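Side-chain contacts in ribosomal RNA small subunit methyltransferase E (Thermotoga maritima, PDB 1Z85), which probably methylates the N3 position of a uridine in 16S ribosomal RNA, with S-adenosyl-L-methionine as the methyl donor: residues V46-A49 and F55-T58; E30-H35 and A138-K143. All coordinates share one frame; numbering follows the deposited sequence.

Overall arrangement
Interaction 1 (46-49 with 55-58) is a local pairing, the arms of a beta hairpin in the PUA domain. Interaction 2 (30-35 with 138-143) is long-range. It joins a helix of the PUA domain to the end of a helix of the SPOUT methyltransferase domain, whose alpha/beta knot fold is that of this enzyme class. In the chain, interaction 1 is nested inside the loop that interaction 2 closes. Their centres lie 13 Å apart, and their nearest atoms are about 6 Å apart without touching. Strand 16-22 borders both contacts, with F17 beside E48 and H35.

Interaction 1 of 2, residues V46-A49 and F55-T58; sequences VIEA and FSYT
E48 and S56 meet through their side chains on one face of an antiparallel strand pair. CB of E48 lies 4.0 Å from Y57 O. CG comes closer to the neighbouring strand, 3.5 Å from S56 OG. CD is also 3.5 Å from S56 OG. The chain is extended beyond CG, and chi1 of -168° sets CG opposite the backbone N. This carries the carboxylate diagonally across to S56 on the partner strand. There S56 OG donates to OE2 of E48 over 2.6 Å. The hydroxyl meets OE2 on its anti side, 19° out of the carboxylate plane. OE2 also bonds the hydroxyl of Y145, so two groups grip one oxygen.

The backbones run antiparallel. A49 and Y57 form a hydrogen-bonded pair. A49 N donates to Y57 O over 2.9 Å, and Y57 N returns a bond to A49 O over 2.8 Å. Both bonds are nearly straight. E48 and T58 are the adjacent non-hydrogen-bonded pair. Here the CA of E48 also makes a CH...O contact with Y57 O.

Past this pair, V46 CG1 touches T58 CG2 at 3.8 Å. The two side chains meet at a slant. The side chains of A49 and Y57 lie on the other face of the sheet. The edge of the Y57 ring passes A49 O, with CD1 3.8 Å from it. The ring's hydroxyl is bonded to D51, in the turn of the hairpin.

This hairpin, strands 46-50 and 55-64, belongs to the PUA domain. Strand 69-78 pairs with the other edge of strand 55-64. E48 bonds through its backbone to F17 of strand 16-22, where the first and last strands of the sheet meet. I47, A49 and Y57 pack their side chains on strand 25-28, on the buried face.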
ATOM      1  N   VAL B  46      13.700  17.161 -28.068  1.00 41.05           N
ATOM      2  CA  VAL B  46      14.416  15.938 -27.707  1.00 41.05           C
ATOM      3  C   VAL B  46      13.676  15.186 -26.587  1.00 40.92           C
ATOM      4  O   VAL B  46      13.300  15.759 -25.564  1.00 41.83           O
ATOM      5  CB  VAL B  46      15.857  16.232 -27.260  1.00 39.50           C
ATOM      6  CG1 VAL B  46      16.480  15.009 -26.554  1.00 43.73           C
ATOM      7  CG2 VAL B  46      16.701  16.652 -28.463  1.00 43.90           C
ATOM      8  N   ILE B  47      13.490  13.891 -26.775  1.00 42.67           N
ATOM      9  CA  ILE B  47      12.695  13.074 -25.836  1.00 41.33           C
ATOM     10  C   ILE B  47      13.377  11.755 -25.556  1.00 41.46           C
ATOM     11  O   ILE B  47      14.290  11.361 -26.281  1.00 41.70           O
ATOM     12  CB  ILE B  47      11.298  12.769 -26.406  1.00 42.64           C
ATOM     13  CG1 ILE B  47      11.414  11.964 -27.711  1.00 42.44           C
ATOM     14  CG2 ILE B  47      10.496  14.084 -26.611  1.00 45.56           C
ATOM     15  CD1 ILE B  47      10.098  11.657 -28.336  1.00 45.21           C
ATOM     16  N   GLU B  48      12.902  11.072 -24.511  1.00 40.29           N
ATOM     17  CA  GLU B  48      13.387   9.777 -24.145  1.00 39.66           C
ATOM     18  C   GLU B  48      12.246   8.763 -24.245  1.00 39.04           C
ATOM     19  O   GLU B  48      11.149   8.990 -23.704  1.00 36.99           O
ATOM     20  CB  GLU B  48      13.926   9.786 -22.723  1.00 39.43           C
ATOM     21  CG  GLU B  48      14.709   8.504 -22.403  1.00 45.16           C
ATOM     22  CD  GLU B  48      15.051   8.302 -20.926  1.00 42.02           C
ATOM     23  OE1 GLU B  48      14.759   9.175 -20.077  1.00 47.55           O
ATOM     24  OE2 GLU B  48      15.626   7.237 -20.627  1.00 45.14           O
ATOM     25  N   ALA B  49      12.518   7.660 -24.943  1.00 37.19           N
ATOM     26  CA  ALA B  49      11.606   6.521 -25.014  1.00 38.74           C
ATOM     27  C   ALA B  49      12.289   5.257 -24.551  1.00 37.84           C
ATOM     28  O   ALA B  49      13.515   5.210 -24.474  1.00 34.45           O
ATOM     29  CB  ALA B  49      11.085   6.333 -26.430  1.00 40.44           C
ATOM     30  N   PHE B  55      15.933  -1.071 -23.097  1.00 36.90           N
ATOM     31  CA  PHE B  55      16.675  -0.021 -23.759  1.00 39.98           C
ATOM     32  C   PHE B  55      16.037   1.330 -23.600  1.00 40.09           C
ATOM     33  O   PHE B  55      14.801   1.465 -23.467  1.00 38.74           O
ATOM     34  CB  PHE B  55      16.930  -0.370 -25.226  1.00 43.15           C
ATOM     35  CG  PHE B  55      17.835  -1.559 -25.393  1.00 39.16           C
ATOM     36  CD1 PHE B  55      17.315  -2.851 -25.328  1.00 41.73           C
ATOM     37  CD2 PHE B  55      19.189  -1.389 -25.564  1.00 44.97           C
ATOM     38  CE1 PHE B  55      18.125  -3.958 -25.455  1.00 45.14           C
ATOM     39  CE2 PHE B  55      20.015  -2.499 -25.702  1.00 50.61           C
ATOM     40  CZ  PHE B  55      19.470  -3.796 -25.638  1.00 47.88           C
ATOM     41  N   SER B  56      16.923   2.322 -23.564  1.00 39.66           N
ATOM     42  CA  SER B  56      16.549   3.723 -23.547  1.00 39.89           C
ATOM     43  C   SER B  56      16.989   4.370 -24.874  1.00 38.87           C
ATOM     44  O   SER B  56      18.107   4.127 -25.352  1.00 35.41           O
ATOM     45  CB  SER B  56      17.207   4.419 -22.342  1.00 38.83           C
ATOM     46  OG  SER B  56      16.987   5.814 -22.364  1.00 37.25           O
ATOM     47  N   TYR B  57      16.113   5.186 -25.459  1.00 37.32           N
ATOM     48  CA  TYR B  57      16.433   5.922 -26.678  1.00 37.82           C
ATOM     49  C   TYR B  57      16.251   7.430 -26.464  1.00 38.48           C
ATOM     50  O   TYR B  57      15.205   7.901 -26.014  1.00 38.95           O
ATOM     51  CB  TYR B  57      15.574   5.445 -27.859  1.00 38.64           C
ATOM     52  CG  TYR B  57      15.616   3.945 -28.066  1.00 42.16           C
ATOM     53  CD1 TYR B  57      14.755   3.096 -27.353  1.00 43.98           C
ATOM     54  CD2 TYR B  57      16.527   3.365 -28.944  1.00 45.81           C
ATOM     55  CE1 TYR B  57      14.806   1.713 -27.524  1.00 44.52           C
ATOM     56  CE2 TYR B  57      16.576   1.972 -29.133  1.00 41.47           C
ATOM     57  CZ  TYR B  57      15.722   1.159 -28.421  1.00 38.03           C
ATOM     58  OH  TYR B  57      15.762  -0.198 -28.596  1.00 38.54           O
ATOM     59  N   THR B  58      17.294   8.184 -26.760  1.00 37.78           N
ATOM     60  CA  THR B  58      17.206   9.622 -26.783  1.00 38.18           C
ATOM     61  C   THR B  58      16.971   9.967 -28.235  1.00 38.95           C
ATOM     62  O   THR B  58      17.728   9.533 -29.108  1.00 38.32           O
ATOM     63  CB  THR B  58      18.483  10.239 -26.255  1.00 39.66           C
ATOM     64  OG1 THR B  58      18.731   9.719 -24.938  1.00 42.35           O
ATOM     65  CG2 THR B  58      18.392  11.775 -26.220  1.00 38.75           C
TER

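Interaction 2 of 2, residues E30-H35 and A138-K143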
ATOM      1  N   GLU B  30      -1.241   5.518 -30.980  1.00 48.33           N
ATOM      2  CA  GLU B  30      -2.158   6.649 -30.761  1.00 48.07           C
ATOM      3  C   GLU B  30      -2.153   7.098 -29.321  1.00 48.11           C
ATOM      4  O   GLU B  30      -2.218   8.279 -29.029  1.00 47.98           O
ATOM      5  CB  GLU B  30      -3.584   6.293 -31.150  1.00 48.20           C
ATOM      6  CG  GLU B  30      -4.579   7.410 -30.841  1.00 47.03           C
ATOM      7  CD  GLU B  30      -5.903   7.238 -31.538  1.00 48.86           C
ATOM      8  OE1 GLU B  30      -6.061   6.273 -32.337  1.00 49.36           O
ATOM      9  OE2 GLU B  30      -6.793   8.080 -31.275  1.00 45.25           O
ATOM     10  N   ARG B  31      -2.080   6.123 -28.426  1.00 48.53           N
ATOM     11  CA  ARG B  31      -2.062   6.368 -27.006  1.00 47.63           C
ATOM     12  C   ARG B  31      -0.914   7.279 -26.625  1.00 46.94           C
ATOM     13  O   ARG B  31      -1.123   8.237 -25.897  1.00 47.18           O
ATOM     14  CB  ARG B  31      -1.979   5.034 -26.275  1.00 49.50           C
ATOM     15  CG  ARG B  31      -1.601   5.133 -24.817  1.00 53.62           C
ATOM     16  CD  ARG B  31      -1.832   3.808 -24.132  1.00 48.43           C
ATOM     17  NE  ARG B  31      -3.255   3.583 -24.050  1.00 44.05           N
ATOM     18  CZ  ARG B  31      -4.023   3.877 -23.000  1.00 52.67           C
ATOM     19  NH1 ARG B  31      -3.520   4.378 -21.864  1.00 48.98           N
ATOM     20  NH2 ARG B  31      -5.319   3.617 -23.082  1.00 46.57           N
ATOM     21  N   GLU B  32       0.285   7.001 -27.134  1.00 46.54           N
ATOM     22  CA  GLU B  32       1.459   7.833 -26.814  1.00 46.91           C
ATOM     23  C   GLU B  32       1.357   9.218 -27.417  1.00 45.68           C
ATOM     24  O   GLU B  32       1.725  10.190 -26.760  1.00 47.71           O
ATOM     25  CB  GLU B  32       2.787   7.219 -27.288  1.00 46.27           C
ATOM     26  CG  GLU B  32       3.228   5.969 -26.581  1.00 52.58           C
ATOM     27  CD  GLU B  32       3.284   6.097 -25.051  1.00 55.31           C
ATOM     28  OE1 GLU B  32       4.213   6.765 -24.525  1.00 48.49           O
ATOM     29  OE2 GLU B  32       2.392   5.514 -24.389  1.00 49.94           O
ATOM     30  N   ALA B  33       0.891   9.319 -28.658  1.00 43.60           N
ATOM     31  CA  ALA B  33       0.774  10.631 -29.288  1.00 44.66           C
ATOM     32  C   ALA B  33      -0.150  11.559 -28.497  1.00 45.63           C
ATOM     33  O   ALA B  33       0.093  12.767 -28.449  1.00 48.28           O
ATOM     34  CB  ALA B  33       0.303  10.513 -30.734  1.00 43.26           C
ATOM     35  N   HIS B  34      -1.216  11.017 -27.912  1.00 44.88           N
ATOM     36  CA  HIS B  34      -2.099  11.814 -27.064  1.00 47.83           C
ATOM     37  C   HIS B  34      -1.377  12.306 -25.818  1.00 49.66           C
ATOM     38  O   HIS B  34      -1.605  13.419 -25.378  1.00 51.70           O
ATOM     39  CB  HIS B  34      -3.345  11.021 -26.645  1.00 49.12           C
ATOM     40  CG  HIS B  34      -4.280  11.793 -25.757  1.00 51.48           C
ATOM     41  ND1 HIS B  34      -4.423  11.524 -24.409  1.00 57.39           N
ATOM     42  CD2 HIS B  34      -5.094  12.843 -26.017  1.00 57.15           C
ATOM     43  CE1 HIS B  34      -5.297  12.362 -23.884  1.00 53.93           C
ATOM     44  NE2 HIS B  34      -5.720  13.171 -24.837  1.00 59.36           N
ATOM     45  N   HIS B  35      -0.502  11.471 -25.264  1.00 52.50           N
ATOM     46  CA  HIS B  35       0.224  11.778 -24.021  1.00 53.79           C
ATOM     47  C   HIS B  35       1.238  12.859 -24.308  1.00 50.62           C
ATOM     48  O   HIS B  35       1.500  13.694 -23.462  1.00 48.77           O
ATOM     49  CB  HIS B  35       0.825  10.469 -23.419  1.00 57.14           C
ATOM     50  CG  HIS B  35       1.874  10.656 -22.351  1.00 66.34           C
ATOM     51  ND1 HIS B  35       2.865   9.717 -22.123  1.00 72.49           N
ATOM     52  CD2 HIS B  35       2.085  11.647 -21.446  1.00 72.07           C
ATOM     53  CE1 HIS B  35       3.646  10.127 -21.138  1.00 74.06           C
ATOM     54  NE2 HIS B  35       3.196  11.296 -20.711  1.00 76.45           N
ATOM     55  N   ALA B 138       2.251   2.023 -16.011  1.00 40.00           N
ATOM     56  CA  ALA B 138       2.990   1.913 -14.729  1.00 39.89           C
ATOM     57  C   ALA B 138       4.505   1.975 -14.890  1.00 39.35           C
ATOM     58  O   ALA B 138       5.199   2.710 -14.175  1.00 40.02           O
ATOM     59  CB  ALA B 138       2.607   0.627 -13.997  1.00 39.33           C
ATOM     60  N   ALA B 139       5.035   1.200 -15.811  1.00 38.24           N
ATOM     61  CA  ALA B 139       6.461   1.221 -16.100  1.00 35.97           C
ATOM     62  C   ALA B 139       6.934   2.606 -16.526  1.00 40.49           C
ATOM     63  O   ALA B 139       7.990   3.044 -16.104  1.00 36.71           O
ATOM     64  CB  ALA B 139       6.758   0.180 -17.189  1.00 44.02           C
ATOM     65  N   LYS B 140       6.169   3.313 -17.362  1.00 42.94           N
ATOM     66  CA  LYS B 140       6.600   4.660 -17.801  1.00 44.91           C
ATOM     67  C   LYS B 140       6.702   5.558 -16.579  1.00 42.98           C
ATOM     68  O   LYS B 140       7.629   6.340 -16.469  1.00 42.45           O
ATOM     69  CB  LYS B 140       5.653   5.292 -18.836  1.00 45.08           C
ATOM     70  CG  LYS B 140       5.788   4.746 -20.251  1.00 47.73           C
ATOM     71  CD  LYS B 140       4.479   4.928 -21.067  1.00 46.43           C
ATOM     72  CE  LYS B 140       3.938   6.372 -21.010  1.00 49.59           C
ATOM     73  NZ  LYS B 140       2.761   6.579 -21.908  1.00 53.04           N
ATOM     74  N   GLN B 141       5.770   5.399 -15.639  1.00 41.70           N
ATOM     75  CA  GLN B 141       5.831   6.147 -14.392  1.00 40.30           C
ATOM     76  C   GLN B 141       7.009   5.745 -13.463  1.00 41.12           C
ATOM     77  O   GLN B 141       7.666   6.623 -12.855  1.00 40.86           O
ATOM     78  CB  GLN B 141       4.480   6.084 -13.682  1.00 39.54           C
ATOM     79  CG  GLN B 141       4.121   7.347 -12.893  1.00 46.03           C
ATOM     80  N   CYS B 142       7.322   4.456 -13.372  1.00 39.28           N
ATOM     81  CA  CYS B 142       8.389   3.976 -12.465  1.00 43.84           C
ATOM     82  C   CYS B 142       9.762   3.983 -13.099  1.00 46.37           C
ATOM     83  O   CYS B 142      10.740   3.615 -12.438  1.00 45.90           O
ATOM     84  CB  CYS B 142       8.085   2.556 -11.963  1.00 44.19           C
ATOM     85  SG  CYS B 142       6.805   2.619 -10.797  1.00 54.71           S
ATOM     86  N   LYS B 143       9.804   4.381 -14.380  1.00 45.91           N
ATOM     87  CA  LYS B 143      10.997   4.379 -15.211  1.00 43.13           C
ATOM     88  C   LYS B 143      11.629   3.001 -15.216  1.00 42.01           C
ATOM     89  O   LYS B 143      12.812   2.812 -14.928  1.00 43.41           O
ATOM     90  CB  LYS B 143      11.967   5.470 -14.768  1.00 42.25           C
ATOM     91  CG  LYS B 143      11.326   6.857 -14.590  1.00 41.29           C
ATOM     92  CD  LYS B 143      10.951   7.553 -15.902  1.00 51.97           C
ATOM     93  CE  LYS B 143      10.965   9.142 -15.782  1.00 53.65           C
ATOM     94  NZ  LYS B 143       9.580   9.789 -15.782  1.00 55.58           N
TER
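K140 reaches across from helix 128-142 to E32 and H35 of helix 30-38. The helices stay well apart here: the nearest CA atoms, of E32 and K140, are 10.9 Å from each other. The side chains bridge the gap, approaching from opposite directions.

The tight part is the amine. K140 NZ forms a salt bridge with OE2 of E32 over 2.7 Å; OE2 receives it on its syn lone pair. A weak bond from NZ to OE1 of E32 is 3.0 Å long. K140 NZ also donates to ND1 of H35 over 3.1 Å, from a position 32° out of the imidazole plane. A bend in the E32 chain, chi2 -53°, brings its carboxylate round to the amine. E137, on the same helix as K140, adds a second carboxylate to this lysine. E32 is shared too: OE2 has a salt bridge with R136, and OE1 accepts the backbone N of Y18. These charges would be expected to keep the buried E32 and K140 ionised.

The contact is small, 124 Å² in all. Its more open member is H35, which is partly exposed, while E32 and K140 are buried. The exposed R31 points toward the other helix, but its side chain comes no closer than 5.4 Å to 138-143. Its NH1 pairs with E137 instead.

The polar cluster joins the PUA and methyltransferase domains beside strand 16-22. F17 of that strand packs on E32 and meets the H35 ring with the planes at about 50°, while Y18 touches K140. Next to K140, A138 and A139 pack on V107 of helix 96-108.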